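Local structure of glucose dehydrogenase (Serratia sp. FS14, 7CDY) at residues W15-T29 with L62-R75. The protein belongs to the glucose/sorbosone dehydrogenase family of beta-propeller proteins and carries a bound calcium ion. Numbering follows the deposited sequence. Where two conformers were deposited one is given.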
loop_
_atom_site.group_PDB
_atom_site.type_symbol
_atom_site.label_atom_id
_atom_site.label_comp_id
_atom_site.label_asym_id
_atom_site.label_seq_id
_atom_site.Cartn_x
_atom_site.Cartn_y
_atom_site.Cartn_z
ATOM N N TRP A 15 0.819 7.193 7.796
ATOM C CA TRP A 15 1.101 6.271 6.701
ATOM C C TRP A 15 -0.151 5.690 6.073
ATOM O O TRP A 15 -0.220 5.576 4.851
ATOM C CB TRP A 15 2.014 5.131 7.186
ATOM C CG TRP A 15 2.875 4.507 6.107
ATOM C CD1 TRP A 15 4.124 4.913 5.728
ATOM C CD2 TRP A 15 2.545 3.384 5.282
ATOM N NE1 TRP A 15 4.596 4.105 4.719
ATOM C CE2 TRP A 15 3.653 3.149 4.436
ATOM C CE3 TRP A 15 1.438 2.536 5.196
ATOM C CZ2 TRP A 15 3.674 2.102 3.500
ATOM C CZ3 TRP A 15 1.462 1.501 4.276
ATOM C CH2 TRP A 15 2.575 1.293 3.437
ATOM N N SER A 16 -1.150 5.339 6.873
ATOM C CA SER A 16 -2.336 4.657 6.378
ATOM C C SER A 16 -3.557 5.210 7.087
ATOM O O SER A 16 -3.488 5.615 8.248
ATOM C CB SER A 16 -2.237 3.147 6.691
ATOM O OG SER A 16 -3.355 2.382 6.243
ATOM N N LEU A 17 -4.685 5.213 6.383
ATOM C CA LEU A 17 -5.961 5.478 7.032
ATOM C C LEU A 17 -6.999 4.485 6.550
ATOM O O LEU A 17 -6.916 3.948 5.445
ATOM C CB LEU A 17 -6.447 6.921 6.835
ATOM C CG LEU A 17 -7.084 7.274 5.499
ATOM C CD1 LEU A 17 -8.605 7.074 5.500
ATOM C CD2 LEU A 17 -6.745 8.711 5.111
ATOM N N ALA A 18 -8.023 4.303 7.379
ATOM C CA ALA A 18 -9.121 3.415 7.038
ATOM C C ALA A 18 -10.395 3.884 7.716
ATOM O O ALA A 18 -10.395 4.206 8.906
ATOM C CB ALA A 18 -8.830 1.984 7.481
ATOM N N PHE A 19 -11.482 3.921 6.958
ATOM C CA PHE A 19 -12.766 4.305 7.524
ATOM C C PHE A 19 -13.387 3.158 8.311
ATOM O O PHE A 19 -13.299 1.988 7.919
ATOM C CB PHE A 19 -13.722 4.738 6.416
ATOM C CG PHE A 19 -13.587 6.183 6.048
ATOM C CD1 PHE A 19 -12.649 6.588 5.115
ATOM C CD2 PHE A 19 -14.386 7.141 6.650
ATOM C CE1 PHE A 19 -12.513 7.917 4.780
ATOM C CE2 PHE A 19 -14.257 8.473 6.315
ATOM C CZ PHE A 19 -13.319 8.862 5.382
ATOM N N LEU A 20 -14.004 3.509 9.436
ATOM C CA LEU A 20 -14.875 2.632 10.188
ATOM C C LEU A 20 -16.309 2.892 9.742
ATOM O O LEU A 20 -16.586 3.905 9.084
ATOM C CB LEU A 20 -14.722 2.926 11.680
ATOM C CG LEU A 20 -13.325 2.671 12.258
ATOM C CD1 LEU A 20 -13.371 2.822 13.767
ATOM C CD2 LEU A 20 -12.807 1.286 11.878
ATOM N N PRO A 21 -17.241 1.984 10.055
ATOM C CA PRO A 21 -18.615 2.133 9.555
ATOM C C PRO A 21 -19.314 3.381 10.080
ATOM O O PRO A 21 -18.985 3.913 11.145
ATOM C CB PRO A 21 -19.313 0.862 10.060
ATOM C CG PRO A 21 -18.220 -0.127 10.238
ATOM C CD PRO A 21 -17.040 0.679 10.712
ATOM N N ALA A 22 -20.293 3.837 9.301
ATOM C CA ALA A 22 -21.212 4.924 9.670
ATOM C C ALA A 22 -20.391 6.179 9.959
ATOM O O ALA A 22 -19.559 6.565 9.124
ATOM C CB ALA A 22 -22.160 4.462 10.771
ATOM N N GLU A 23 -20.586 6.841 11.096
ATOM C CA GLU A 23 -19.794 8.001 11.481
ATOM C C GLU A 23 -18.866 7.688 12.651
ATOM O O GLU A 23 -18.575 8.558 13.474
ATOM C CB GLU A 23 -20.695 9.198 11.796
ATOM N N GLN A 24 -18.393 6.440 12.730
ATOM C CA GLN A 24 -17.535 6.018 13.829
ATOM C C GLN A 24 -16.115 6.550 13.709
ATOM O O GLN A 24 -15.368 6.510 14.695
ATOM C CB GLN A 24 -17.542 4.497 13.943
ATOM C CG GLN A 24 -18.900 3.972 14.401
ATOM C CD GLN A 24 -19.117 2.510 14.086
ATOM O OE1 GLN A 24 -20.234 2.090 13.774
ATOM N NE2 GLN A 24 -18.057 1.722 14.184
ATOM N N GLY A 25 -15.734 7.031 12.541
ATOM C CA GLY A 25 -14.474 7.712 12.368
ATOM C C GLY A 25 -13.514 6.974 11.457
ATOM O O GLY A 25 -13.888 6.100 10.667
ATOM N N LEU A 26 -12.239 7.347 11.586
ATOM C CA LEU A 26 -11.142 6.867 10.759
ATOM C C LEU A 26 -10.014 6.406 11.671
ATOM O O LEU A 26 -9.705 7.066 12.669
ATOM C CB LEU A 26 -10.582 8.015 9.895
ATOM C CG LEU A 26 -11.382 8.627 8.739
ATOM C CD1 LEU A 26 -12.568 9.431 9.242
ATOM C CD2 LEU A 26 -10.480 9.514 7.897
ATOM N N LEU A 27 -9.379 5.289 11.324
ATOM C CA LEU A 27 -8.139 4.913 11.976
ATOM C C LEU A 27 -6.974 5.429 11.146
ATOM O O LEU A 27 -7.036 5.430 9.914
ATOM C CB LEU A 27 -8.046 3.390 12.111
ATOM C CG LEU A 27 -9.044 2.718 13.066
ATOM C CD1 LEU A 27 -9.010 1.208 12.911
ATOM C CD2 LEU A 27 -8.773 3.109 14.506
ATOM N N ILE A 28 -5.915 5.867 11.828
ATOM C CA ILE A 28 -4.730 6.425 11.186
ATOM C C ILE A 28 -3.510 5.824 11.852
ATOM O O ILE A 28 -3.426 5.805 13.081
ATOM C CB ILE A 28 -4.670 7.958 11.343
ATOM C CG1 ILE A 28 -5.928 8.613 10.785
ATOM C CG2 ILE A 28 -3.421 8.527 10.668
ATOM C CD1 ILE A 28 -5.941 10.131 10.907
ATOM N N THR A 29 -2.545 5.370 11.057
ATOM C CA THR A 29 -1.252 4.991 11.601
ATOM C C THR A 29 -0.266 6.143 11.479
ATOM O O THR A 29 -0.248 6.869 10.481
ATOM C CB THR A 29 -0.672 3.758 10.902
ATOM O OG1 THR A 29 -0.457 4.056 9.515
ATOM C CG2 THR A 29 -1.616 2.567 11.041
ATOM N N LEU A 62 5.129 1.377 11.720
ATOM C CA LEU A 62 3.755 0.918 11.614
ATOM C C LEU A 62 3.215 1.413 10.283
ATOM O O LEU A 62 3.302 2.613 9.986
ATOM C CB LEU A 62 2.909 1.450 12.773
ATOM C CG LEU A 62 1.446 1.009 12.776
ATOM C CD1 LEU A 62 1.345 -0.508 12.910
ATOM C CD2 LEU A 62 0.707 1.686 13.922
ATOM N N LEU A 63 2.712 0.484 9.466
ATOM C CA LEU A 63 2.367 0.760 8.077
ATOM C C LEU A 63 0.851 0.747 7.876
ATOM O O LEU A 63 0.185 1.709 8.270
ATOM C CB LEU A 63 3.140 -0.162 7.126
ATOM C CG LEU A 63 4.663 -0.107 7.352
ATOM C CD1 LEU A 63 5.382 -1.187 6.555
ATOM C CD2 LEU A 63 5.264 1.273 7.055
ATOM N N GLU A 64 0.278 -0.293 7.266
ATOM C CA GLU A 64 -1.136 -0.263 6.903
ATOM C C GLU A 64 -2.037 -0.585 8.087
ATOM O O GLU A 64 -1.722 -1.452 8.906
ATOM C CB GLU A 64 -1.424 -1.281 5.787
ATOM C CG GLU A 64 -2.763 -1.087 5.066
ATOM C CD GLU A 64 -2.649 -0.132 3.901
ATOM O OE1 GLU A 64 -2.272 1.047 4.109
ATOM O OE2 GLU A 64 -2.910 -0.555 2.753
ATOM N N VAL A 65 -3.196 0.072 8.130
ATOM C CA VAL A 65 -4.320 -0.341 8.964
ATOM C C VAL A 65 -5.482 -0.684 8.041
ATOM O O VAL A 65 -5.815 0.086 7.133
ATOM C CB VAL A 65 -4.700 0.730 10.009
ATOM C CG1 VAL A 65 -5.038 2.089 9.372
ATOM C CG2 VAL A 65 -5.858 0.238 10.875
ATOM N N LEU A 66 -6.084 -1.855 8.252
ATOM C CA LEU A 66 -7.181 -2.320 7.406
ATOM C C LEU A 66 -8.204 -3.086 8.236
ATOM O O LEU A 66 -7.983 -4.258 8.589
ATOM C CB LEU A 66 -6.667 -3.167 6.244
ATOM C CG LEU A 66 -7.720 -3.701 5.265
ATOM C CD1 LEU A 66 -8.623 -2.589 4.775
ATOM C CD2 LEU A 66 -7.069 -4.408 4.073
ATOM N N PRO A 67 -9.332 -2.465 8.556
ATOM C CA PRO A 67 -10.441 -3.207 9.159
ATOM C C PRO A 67 -10.865 -4.353 8.261
ATOM O O PRO A 67 -10.798 -4.282 7.032
ATOM C CB PRO A 67 -11.549 -2.157 9.262
ATOM C CG PRO A 67 -10.811 -0.840 9.288
ATOM C CD PRO A 67 -9.637 -1.042 8.396
ATOM N N ALA A 68 -11.276 -5.444 8.891
ATOM C CA ALA A 68 -11.813 -6.560 8.130
ATOM C C ALA A 68 -13.075 -6.120 7.387
ATOM O O ALA A 68 -13.766 -5.182 7.815
ATOM C CB ALA A 68 -12.158 -7.713 9.075
ATOM N N PRO A 69 -13.409 -6.779 6.270
ATOM C CA PRO A 69 -14.654 -6.425 5.571
ATOM C C PRO A 69 -15.870 -6.482 6.475
ATOM O O PRO A 69 -16.785 -5.661 6.327
ATOM C CB PRO A 69 -14.730 -7.454 4.431
ATOM C CG PRO A 69 -13.306 -7.886 4.212
ATOM C CD PRO A 69 -12.640 -7.821 5.559
ATOM N N ASP A 70 -15.877 -7.392 7.453
ATOM C CA ASP A 70 -16.985 -7.537 8.392
ATOM C C ASP A 70 -16.741 -6.829 9.722
ATOM O O ASP A 70 -17.267 -7.272 10.749
ATOM C CB ASP A 70 -17.340 -9.011 8.612
ATOM C CG ASP A 70 -16.239 -9.792 9.319
ATOM O OD1 ASP A 70 -15.175 -9.219 9.626
ATOM O OD2 ASP A 70 -16.438 -11.003 9.587
ATOM N N PHE A 71 -15.985 -5.721 9.715
ATOM C CA PHE A 71 -15.650 -5.015 10.952
ATOM C C PHE A 71 -16.882 -4.694 11.797
ATOM O O PHE A 71 -16.822 -4.764 13.027
ATOM C CB PHE A 71 -14.863 -3.732 10.639
ATOM C CG PHE A 71 -14.563 -2.891 11.864
ATOM C CD1 PHE A 71 -15.493 -1.982 12.350
ATOM C CD2 PHE A 71 -13.369 -3.041 12.551
ATOM C CE1 PHE A 71 -15.244 -1.240 13.501
ATOM C CE2 PHE A 71 -13.100 -2.291 13.703
ATOM C CZ PHE A 71 -14.048 -1.395 14.178
ATOM N N ALA A 72 -17.992 -4.303 11.166
ATOM C CA ALA A 72 -19.183 -3.956 11.939
ATOM C C ALA A 72 -19.558 -5.076 12.900
ATOM O O ALA A 72 -19.967 -4.820 14.040
ATOM C CB ALA A 72 -20.349 -3.640 11.004
ATOM N N ALA A 73 -19.393 -6.322 12.468
ATOM C CA ALA A 73 -19.633 -7.487 13.307
ATOM C C ALA A 73 -18.420 -7.863 14.162
ATOM O O ALA A 73 -18.544 -8.014 15.383
ATOM C CB ALA A 73 -20.058 -8.674 12.433
ATOM N N SER A 74 -17.234 -8.003 13.552
ATOM C CA SER A 74 -16.091 -8.613 14.234
ATOM C C SER A 74 -15.186 -7.610 14.941
ATOM O O SER A 74 -14.425 -8.005 15.831
ATOM C CB SER A 74 -15.172 -9.304 13.211
ATOM O OG SER A 74 -14.678 -8.324 12.279
ATOM N N ARG A 75 -15.243 -6.342 14.542
ATOM C CA ARG A 75 -14.311 -5.308 14.987
ATOM C C ARG A 75 -12.852 -5.688 14.743
ATOM O O ARG A 75 -11.943 -5.146 15.375
ATOM C CB ARG A 75 -14.578 -4.858 16.429
ATOM C CG ARG A 75 -15.992 -4.302 16.587
ATOM C CD ARG A 75 -16.249 -3.688 17.957
ATOM N NE ARG A 75 -15.382 -2.538 18.239
ATOM C CZ ARG A 75 -15.572 -1.304 17.784
ATOM N NH1 ARG A 75 -16.592 -1.012 16.984
ATOM N NH2 ARG A 75 -14.713 -0.354 18.139
HETATM O O HOH W 1 -6.778 1.144 4.838
#
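S16 of the hairpin 15-29 meets E64 and V65 of strand 62-67 through its hydroxyl rather than its main chain. S16 OG, set anti to its own N (chi1 -180°), gives its proton to E64 OE1 at 2.7 Å, meeting the oxygen from above the carboxylate plane, and receives V65 N at 3.0 Å in a nearly straight bond. The hydroxyl is thus gripped from two directions, and E64, bent at chi2 to come back toward S16, also forms salt bridges with K128 and R323, which probably stabilise its negative charge. T29, paired with S16 across the hairpin, donates from OG1 to L63 O at 2.7 Å, almost end-on to the carbonyl; a chi1 of 62° brings it there and leaves CG2 to pack against V65 CB and L62 CD2. At one end L63 lays CD2 over a face of the W15 indole, 3.7 Å from the five-membered ring centroid. Further along, A18 CB presses tightly on P67 CD, and the L27 and V65 side chains cross at about a right angle, CD1 against CG2. Beyond the strands, L20 CD2 sits over one face of the F71 ring, 3.9 Å from its centroid, while R75 CA covers the opposite face; this turn and helix 71-74 extend the interface. L63 and E64 form a classic bulge opposite S80 of strand 76-84, and the strand part is the face-to-face sheet packing expected between adjacent blades of a beta-propeller.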